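Local coordinates for protein purine nucleoside phosphorylase (Schistosoma mansoni, PDB 5KO5) that probably catalyses the reversible phosphorolysis of purine nucleosides such as inosine and guanosine to the free base and ribose 1-phosphate, and also binds cytosine, at residues A[59-64]-A[85-90]; A[29-34]-A[39-44]; A[137-142]-A[226-231]. One frame throughout, in Å; residues are numbered along the deposited sequence.

Contact 1 (A[59-64]-A[85-90]); sequences PKTTVA and GRLHMY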
loop_
_atom_site.group_PDB
_atom_site.type_symbol
_atom_site.label_atom_id
_atom_site.label_comp_id
_atom_site.label_asym_id
_atom_site.label_seq_id
_atom_site.Cartn_x
_atom_site.Cartn_y
_atom_site.Cartn_z
ATOM N N PRO A 59 -19.033 -14.921 -2.191
ATOM C CA PRO A 59 -17.773 -15.277 -1.520
ATOM C C PRO A 59 -17.975 -16.175 -0.308
ATOM O O PRO A 59 -18.940 -16.032 0.448
ATOM C CB PRO A 59 -17.186 -13.919 -1.115
ATOM C CG PRO A 59 -18.309 -12.942 -1.240
ATOM C CD PRO A 59 -19.246 -13.468 -2.270
ATOM N N LYS A 60 -17.040 -17.103 -0.131
ATOM C CA LYS A 60 -17.029 -17.958 1.047
ATOM C C LYS A 60 -16.586 -17.147 2.262
ATOM O O LYS A 60 -15.543 -16.491 2.231
ATOM C CB LYS A 60 -16.057 -19.114 0.814
ATOM C CG LYS A 60 -15.944 -20.099 1.970
ATOM C CD LYS A 60 -15.124 -21.318 1.558
ATOM C CE LYS A 60 -15.036 -22.342 2.675
ATOM N NZ LYS A 60 -16.379 -22.862 3.058
ATOM N N THR A 61 -17.377 -17.193 3.336
ATOM C CA THR A 61 -17.096 -16.408 4.536
ATOM C C THR A 61 -16.957 -17.271 5.788
ATOM O O THR A 61 -16.994 -16.738 6.902
ATOM C CB THR A 61 -18.169 -15.340 4.760
ATOM O OG1 THR A 61 -19.411 -15.973 5.090
ATOM C CG2 THR A 61 -18.366 -14.499 3.511
ATOM N N THR A 62 -16.790 -18.587 5.637
ATOM C CA THR A 62 -16.800 -19.456 6.810
ATOM C C THR A 62 -15.517 -19.354 7.631
ATOM O O THR A 62 -15.536 -19.645 8.831
ATOM C CB THR A 62 -17.072 -20.900 6.392
ATOM O OG1 THR A 62 -16.062 -21.328 5.472
ATOM C CG2 THR A 62 -18.436 -21.007 5.720
ATOM N N VAL A 63 -14.393 -18.961 7.029
ATOM C CA VAL A 63 -13.177 -18.811 7.827
ATOM C C VAL A 63 -13.359 -17.709 8.865
ATOM O O VAL A 63 -13.047 -17.886 10.048
ATOM C CB VAL A 63 -11.944 -18.584 6.934
ATOM C CG1 VAL A 63 -10.725 -18.317 7.796
ATOM C CG2 VAL A 63 -11.689 -19.803 6.053
ATOM N N ALA A 64 -13.891 -16.558 8.442
ATOM C CA ALA A 64 -14.218 -15.514 9.408
ATOM C C ALA A 64 -15.414 -15.907 10.262
ATOM O O ALA A 64 -15.513 -15.488 11.423
ATOM C CB ALA A 64 -14.498 -14.199 8.682
ATOM N N GLY A 85 -23.765 -8.920 7.515
ATOM C CA GLY A 85 -22.466 -9.557 7.519
ATOM C C GLY A 85 -21.592 -8.971 6.431
ATOM O O GLY A 85 -21.468 -9.515 5.331
ATOM N N ARG A 86 -20.991 -7.836 6.749
ATOM C CA ARG A 86 -20.184 -7.082 5.809
ATOM C C ARG A 86 -18.864 -7.801 5.530
ATOM O O ARG A 86 -18.297 -8.463 6.401
ATOM C CB ARG A 86 -19.883 -5.740 6.459
ATOM C CG ARG A 86 -19.209 -4.750 5.603
ATOM C CD ARG A 86 -19.121 -3.485 6.394
ATOM N NE ARG A 86 -18.860 -2.348 5.536
ATOM C CZ ARG A 86 -19.052 -1.097 5.916
ATOM N NH1 ARG A 86 -19.504 -0.845 7.140
ATOM N NH2 ARG A 86 -18.792 -0.113 5.077
ATOM N N LEU A 87 -18.371 -7.658 4.307
ATOM C CA LEU A 87 -17.082 -8.220 3.928
ATOM C C LEU A 87 -16.028 -7.127 4.051
ATOM O O LEU A 87 -16.108 -6.106 3.361
ATOM C CB LEU A 87 -17.130 -8.743 2.497
ATOM C CG LEU A 87 -18.276 -9.708 2.198
ATOM C CD1 LEU A 87 -18.275 -10.029 0.713
ATOM C CD2 LEU A 87 -18.135 -10.961 3.026
ATOM N N HIS A 88 -15.031 -7.344 4.908
ATOM C CA HIS A 88 -13.967 -6.370 5.142
ATOM C C HIS A 88 -12.652 -6.858 4.553
ATOM O O HIS A 88 -12.300 -8.035 4.674
ATOM C CB HIS A 88 -13.753 -6.171 6.638
ATOM C CG HIS A 88 -14.864 -5.440 7.325
ATOM N ND1 HIS A 88 -15.860 -6.085 8.030
ATOM C CD2 HIS A 88 -15.103 -4.116 7.459
ATOM C CE1 HIS A 88 -16.682 -5.185 8.542
ATOM N NE2 HIS A 88 -16.246 -3.983 8.210
ATOM N N MET A 89 -11.899 -5.938 3.945
ATOM C CA MET A 89 -10.684 -6.352 3.250
ATOM C C MET A 89 -9.591 -6.806 4.211
ATOM O O MET A 89 -8.759 -7.635 3.826
ATOM C CB MET A 89 -10.244 -5.276 2.247
ATOM C CG MET A 89 -11.356 -5.033 1.211
ATOM S SD MET A 89 -10.825 -4.384 -0.385
ATOM C CE MET A 89 -9.882 -5.760 -1.023
ATOM N N TYR A 90 -9.608 -6.343 5.462
ATOM C CA TYR A 90 -8.614 -6.836 6.416
ATOM C C TYR A 90 -8.788 -8.315 6.719
ATOM O O TYR A 90 -7.880 -8.908 7.308
ATOM C CB TYR A 90 -8.588 -6.012 7.717
ATOM C CG TYR A 90 -9.923 -5.913 8.418
ATOM C CD1 TYR A 90 -10.492 -7.016 9.048
ATOM C CD2 TYR A 90 -10.615 -4.714 8.451
ATOM C CE1 TYR A 90 -11.727 -6.928 9.671
ATOM C CE2 TYR A 90 -11.845 -4.618 9.072
ATOM C CZ TYR A 90 -12.391 -5.726 9.684
ATOM O OH TYR A 90 -13.621 -5.617 10.283
#
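Leu87 reaches into the 59-64 loop with both of its methyl groups, each on a different residue. CD1 meets the ring of Pro59 at CG, 3.5 Å away. CD2 meets the methyl of Thr61, with Thr61 CG2 and Leu87 CD2 3.6 Å apart. The fork of the leucine thus spans two residues with Lys60 between them, whose side chain turns away. The side chains of Thr61 and Leu87 meet roughly perpendicular. The threonine's OG1 sits between the backbone N and the carbonyl carbon (chi1 68°), which leaves CG2 as the branch that meets the leucine. Both touches are carbon on carbon, and no hydrogen bond links the segments. The contact joins two loops of the phosphorylase fold. One runs between strands 47-51 and 69-75, the other from strand 78-84 to helix 95-108. That helix lies against the same pair, with Ile98 on Leu87 and Glu97 on Pro59, while Tyr93 touches Thr61. Beside Leu87, Arg86 is fixed by a salt bridge from NE to Glu226 and a hydrogen bond from NH1 to the carbonyl O of Thr116. Further along, Tyr90 OH lies 3.1 Å above the plane of the His88 ring, over its centre. The Tyr90 ring also meets Phe161 of a second subunit edge-to-face.

Contact 2 (A[29-34]-A[39-44]); sequences IGIICG and KLIEEI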
loop_
_atom_site.group_PDB
_atom_site.type_symbol
_atom_site.label_atom_id
_atom_site.label_comp_id
_atom_site.label_asym_id
_atom_site.label_seq_id
_atom_site.Cartn_x
_atom_site.Cartn_y
_atom_site.Cartn_z
ATOM N N ILE A 29 -32.802 0.130 -3.512
ATOM C CA ILE A 29 -31.848 0.681 -2.564
ATOM C C ILE A 29 -31.090 -0.473 -1.931
ATOM O O ILE A 29 -31.676 -1.510 -1.602
ATOM C CB ILE A 29 -32.597 1.492 -1.481
ATOM C CG1 ILE A 29 -33.293 2.692 -2.117
ATOM C CG2 ILE A 29 -31.656 1.945 -0.394
ATOM C CD1 ILE A 29 -34.509 3.166 -1.339
ATOM N N GLY A 30 -29.782 -0.303 -1.775
ATOM C CA GLY A 30 -28.949 -1.256 -1.072
ATOM C C GLY A 30 -28.455 -0.641 0.221
ATOM O O GLY A 30 -28.294 0.578 0.322
ATOM N N ILE A 31 -28.242 -1.481 1.232
ATOM C CA ILE A 31 -27.716 -0.998 2.508
ATOM C C ILE A 31 -26.612 -1.926 3.009
ATOM O O ILE A 31 -26.702 -3.155 2.908
ATOM C CB ILE A 31 -28.798 -0.724 3.584
ATOM C CG1 ILE A 31 -29.438 -2.004 4.082
ATOM C CG2 ILE A 31 -29.899 0.203 3.063
ATOM C CD1 ILE A 31 -30.430 -1.774 5.220
ATOM N N ILE A 32 -25.561 -1.324 3.551
ATOM C CA ILE A 32 -24.472 -2.042 4.200
ATOM C C ILE A 32 -24.238 -1.323 5.517
ATOM O O ILE A 32 -24.049 -0.103 5.534
ATOM C CB ILE A 32 -23.199 -2.045 3.331
ATOM C CG1 ILE A 32 -23.446 -2.779 2.005
ATOM C CG2 ILE A 32 -22.027 -2.656 4.077
ATOM C CD1 ILE A 32 -22.299 -2.661 1.003
ATOM N N CYS A 33 -24.307 -2.055 6.619
ATOM C CA CYS A 33 -24.365 -1.444 7.939
ATOM C C CYS A 33 -23.091 -1.732 8.717
ATOM O O CYS A 33 -22.509 -2.821 8.607
ATOM C CB CYS A 33 -25.568 -1.969 8.722
ATOM S SG CYS A 33 -27.139 -1.682 7.889
ATOM N N GLY A 34 -22.663 -0.753 9.510
ATOM C CA GLY A 34 -21.503 -0.944 10.355
ATOM C C GLY A 34 -21.787 -1.886 11.512
ATOM O O GLY A 34 -22.928 -2.243 11.809
ATOM N N LYS A 39 -29.475 -3.085 13.111
ATOM C CA LYS A 39 -30.803 -3.460 13.583
ATOM C C LYS A 39 -31.897 -3.109 12.580
ATOM O O LYS A 39 -32.948 -3.756 12.576
ATOM C CB LYS A 39 -31.083 -2.877 14.970
ATOM N N LEU A 40 -31.671 -2.115 11.713
ATOM C CA LEU A 40 -32.650 -1.820 10.667
ATOM C C LEU A 40 -32.916 -3.043 9.799
ATOM O O LEU A 40 -34.051 -3.271 9.364
ATOM C CB LEU A 40 -32.180 -0.653 9.797
ATOM C CG LEU A 40 -33.133 -0.232 8.670
ATOM C CD1 LEU A 40 -34.484 0.206 9.229
ATOM C CD2 LEU A 40 -32.517 0.872 7.831
ATOM N N ILE A 41 -31.875 -3.841 9.539
ATOM C CA ILE A 41 -32.042 -5.073 8.775
ATOM C C ILE A 41 -33.025 -6.005 9.473
ATOM O O ILE A 41 -33.808 -6.707 8.821
ATOM C CB ILE A 41 -30.674 -5.742 8.543
ATOM C CG1 ILE A 41 -29.737 -4.787 7.807
ATOM C CG2 ILE A 41 -30.825 -7.042 7.769
ATOM C CD1 ILE A 41 -28.323 -5.315 7.648
ATOM N N GLU A 42 -33.006 -6.022 10.808
ATOM C CA GLU A 42 -33.943 -6.855 11.550
ATOM C C GLU A 42 -35.379 -6.359 11.440
ATOM O O GLU A 42 -36.308 -7.118 11.739
ATOM C CB GLU A 42 -33.524 -6.949 13.020
ATOM N N GLU A 43 -35.586 -5.114 11.010
ATOM C CA GLU A 43 -36.917 -4.531 10.907
ATOM C C GLU A 43 -37.428 -4.447 9.474
ATOM O O GLU A 43 -38.454 -3.805 9.228
ATOM C CB GLU A 43 -36.947 -3.150 11.567
ATOM C CG GLU A 43 -36.642 -3.174 13.056
ATOM C CD GLU A 43 -37.654 -3.980 13.846
ATOM O OE1 GLU A 43 -38.840 -4.010 13.448
ATOM O OE2 GLU A 43 -37.261 -4.586 14.865
ATOM N N ILE A 44 -36.735 -5.074 8.520
ATOM C CA ILE A 44 -37.220 -5.100 7.146
ATOM C C ILE A 44 -38.539 -5.864 7.080
ATOM O O ILE A 44 -38.687 -6.943 7.670
ATOM C CB ILE A 44 -36.145 -5.733 6.249
ATOM C CG1 ILE A 44 -34.895 -4.854 6.221
ATOM C CG2 ILE A 44 -36.664 -5.930 4.851
ATOM C CD1 ILE A 44 -33.709 -5.515 5.565
#
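The side chains of Ile31 and Ile41 run antiparallel past one another, one from strand 29-32 and the other from the short, weakly bonded helix at about 39-42. The end of Ile31 comes to rest alongside the middle of its partner: Ile31 CD1 lies 4.0 Å from Ile41 CG1. The Ile31 branch reaches across because CG1 stands between the backbone N and the carbonyl carbon (chi1 69°), with CD1 extended beyond it. Ile41 carries its own CG1 beside the backbone N (chi1 -58°), and its chain runs on past Ile31 to Cys33. There the terminal methyl meets sulfur, with Ile41 CD1 and Cys33 SG 3.8 Å apart. The sulfur is also 4.0 Å from Ile41 CG1, so it lies against the outer half of that side chain. Leu40 adds a looser touch from CD2 to Ile31 CD1 at 4.3 Å. Ile31 and Cys33, two residues apart, thus both face the helix, and Ile32 between them points the other way. The unit is a strand followed by a six-residue connection and a short helix that packs back over the strand. Strand 29-32 runs parallel between strands 78-84 and 112-121 in the mixed sheet of the phosphorylase fold. Neighbouring strands extend the apolar layer: Ala82 touches both Ile31 and Ile41, and Val71 packs on Ile41. Leu40 also leans on Gln274 and Ile281 of helix 259-283. Just beyond the strand, Gly34 N is hydrogen-bonded to Thr116 OG1.

Contact 3 (A[137-142]-A[226-231]); sequences HINFPG and EVIIAC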
loop_
_atom_site.group_PDB
_atom_site.type_symbol
_atom_site.label_atom_id
_atom_site.label_comp_id
_atom_site.label_asym_id
_atom_site.label_seq_id
_atom_site.Cartn_x
_atom_site.Cartn_y
_atom_site.Cartn_z
ATOM N N HIS A 137 -12.640 11.005 0.185
ATOM C CA HIS A 137 -11.809 10.033 0.885
ATOM C C HIS A 137 -10.344 10.122 0.486
ATOM O O HIS A 137 -9.988 10.679 -0.558
ATOM C CB HIS A 137 -12.328 8.594 0.741
ATOM C CG HIS A 137 -12.245 8.023 -0.646
ATOM N ND1 HIS A 137 -13.325 7.420 -1.252
ATOM C CD2 HIS A 137 -11.209 7.902 -1.516
ATOM C CE1 HIS A 137 -12.971 6.970 -2.442
ATOM N NE2 HIS A 137 -11.688 7.245 -2.627
ATOM N N ILE A 138 -9.498 9.542 1.339
ATOM C CA ILE A 138 -8.097 9.278 1.017
ATOM C C ILE A 138 -7.904 7.774 1.112
ATOM O O ILE A 138 -8.006 7.187 2.196
ATOM C CB ILE A 138 -7.125 10.030 1.926
ATOM C CG1 ILE A 138 -7.348 11.538 1.749
ATOM C CG2 ILE A 138 -5.683 9.644 1.573
ATOM C CD1 ILE A 138 -6.465 12.410 2.593
ATOM N N ASN A 139 -7.670 7.145 -0.027
ATOM C CA ASN A 139 -7.686 5.686 -0.164
ATOM C C ASN A 139 -6.241 5.209 -0.145
ATOM O O ASN A 139 -5.626 5.031 -1.192
ATOM C CB ASN A 139 -8.352 5.391 -1.503
ATOM C CG ASN A 139 -8.480 3.921 -1.825
ATOM O OD1 ASN A 139 -8.192 3.034 -1.017
ATOM N ND2 ASN A 139 -8.934 3.649 -3.054
ATOM N N PHE A 140 -5.695 4.989 1.054
ATOM C CA PHE A 140 -4.313 4.528 1.126
ATOM C C PHE A 140 -4.102 3.207 0.402
ATOM O O PHE A 140 -3.103 3.096 -0.333
ATOM C CB PHE A 140 -3.819 4.517 2.576
ATOM C CG PHE A 140 -3.618 5.900 3.141
ATOM C CD1 PHE A 140 -2.487 6.638 2.807
ATOM C CD2 PHE A 140 -4.572 6.477 3.963
ATOM C CE1 PHE A 140 -2.305 7.918 3.313
ATOM C CE2 PHE A 140 -4.395 7.750 4.466
ATOM C CZ PHE A 140 -3.257 8.467 4.147
ATOM N N PRO A 141 -4.971 2.199 0.530
ATOM C CA PRO A 141 -4.794 0.996 -0.298
ATOM C C PRO A 141 -4.779 1.308 -1.785
ATOM O O PRO A 141 -3.952 0.750 -2.522
ATOM C CB PRO A 141 -5.982 0.106 0.121
ATOM C CG PRO A 141 -6.234 0.528 1.579
ATOM C CD PRO A 141 -6.088 2.036 1.491
ATOM N N GLY A 142 -5.658 2.195 -2.254
ATOM C CA GLY A 142 -5.681 2.522 -3.674
ATOM C C GLY A 142 -4.384 3.155 -4.142
ATOM O O GLY A 142 -3.829 2.779 -5.178
ATOM N N GLU A 226 -16.343 -0.478 -1.177
ATOM C CA GLU A 226 -17.721 -0.561 -1.653
ATOM C C GLU A 226 -18.109 0.691 -2.411
ATOM O O GLU A 226 -18.807 0.606 -3.432
ATOM C CB GLU A 226 -18.676 -0.756 -0.472
ATOM C CG GLU A 226 -18.545 -2.087 0.213
ATOM C CD GLU A 226 -17.698 -2.022 1.461
ATOM O OE1 GLU A 226 -16.668 -1.331 1.431
ATOM O OE2 GLU A 226 -18.063 -2.668 2.470
ATOM N N VAL A 227 -17.694 1.864 -1.915
ATOM C CA VAL A 227 -17.958 3.124 -2.602
ATOM C C VAL A 227 -17.412 3.088 -4.019
ATOM O O VAL A 227 -18.073 3.532 -4.967
ATOM C CB VAL A 227 -17.363 4.306 -1.811
ATOM C CG1 VAL A 227 -17.449 5.585 -2.634
ATOM C CG2 VAL A 227 -18.083 4.486 -0.478
ATOM N N ILE A 228 -16.195 2.567 -4.188
ATOM C CA ILE A 228 -15.565 2.569 -5.501
ATOM C C ILE A 228 -16.286 1.617 -6.444
ATOM O O ILE A 228 -16.534 1.955 -7.604
ATOM C CB ILE A 228 -14.069 2.259 -5.361
ATOM C CG1 ILE A 228 -13.374 3.477 -4.753
ATOM C CG2 ILE A 228 -13.443 1.867 -6.707
ATOM C CD1 ILE A 228 -11.901 3.246 -4.368
ATOM N N ILE A 229 -16.653 0.424 -5.965
ATOM C CA ILE A 229 -17.373 -0.505 -6.836
ATOM C C ILE A 229 -18.722 0.079 -7.229
ATOM O O ILE A 229 -19.133 -0.007 -8.393
ATOM C CB ILE A 229 -17.500 -1.896 -6.178
ATOM C CG1 ILE A 229 -16.116 -2.507 -5.931
ATOM C CG2 ILE A 229 -18.348 -2.818 -7.069
ATOM C CD1 ILE A 229 -15.217 -2.604 -7.181
ATOM N N ALA A 230 -19.417 0.704 -6.275
ATOM C CA ALA A 230 -20.700 1.338 -6.574
ATOM C C ALA A 230 -20.528 2.466 -7.588
ATOM O O ALA A 230 -21.266 2.540 -8.584
ATOM C CB ALA A 230 -21.327 1.865 -5.282
ATOM N N CYS A 231 -19.550 3.349 -7.354
ATOM C CA CYS A 231 -19.310 4.463 -8.265
ATOM C C CYS A 231 -18.974 3.956 -9.662
ATOM O O CYS A 231 -19.454 4.495 -10.667
ATOM C CB CYS A 231 -18.172 5.317 -7.705
ATOM S SG CYS A 231 -17.744 6.761 -8.707
#
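Ile228 carries this contact, reaching from helix 224-232 to His137 and Asn139 of the strand-to-helix segment 137-142. One residue earlier on the helix, Val227 starts toward that segment, but its side chain comes no nearer than 4.7 Å. Ile228 follows, its CG1 beside the backbone N (chi1 -72°) and its terminal methyl extended toward the asparagine. Ile228 CD1 makes a close approach to Asn139 ND2, 3.3 Å. Ile228 CG1 lies 4.2 Å from His137 CE1, set obliquely to the ring. The helix thus lies against the turn that leads out of the mixed sheet of the phosphorylase fold, where the turn faces the third subunit of the trimer. Ser204 OG of that subunit is hydrogen-bonded to His137 O, and Glu207 OE2 of the same subunit accepts from Asn139 N. Asn139 is the N-cap of helix 140-143. Its OD1 accepts from Gly142 N at 2.9 Å, with the donor 73° out of the carbonyl plane. His137 ND1 is hydrogen-bonded to Tyr168 OH. Ile228 therefore brings hydrocarbon to two polar side chains, with OD1 used by the cap, ND1 by Tyr168, and van der Waals contact alone across the segments.

Overall arrangement
Contacts 2, 1 and 3 follow one another along the chain, all within the phosphorylase fold. The centres of contacts 1 and 2 are about 17 Å apart, those of 1 and 3 about 18 Å, and those of 2 and 3 about 21 Å. Contacts 2 and 3 reach the same mixed sheet but lie on opposite sides of the chain's centre. Arg86 of contact 1 joins the three: its NE packs on Ile32 CG2 of contact 2, and its bridge to Glu226 leads to contact 3. Contacts 1 and 3 both touch the second subunit, and contact 3 also meets the third, tying this core to the trimer.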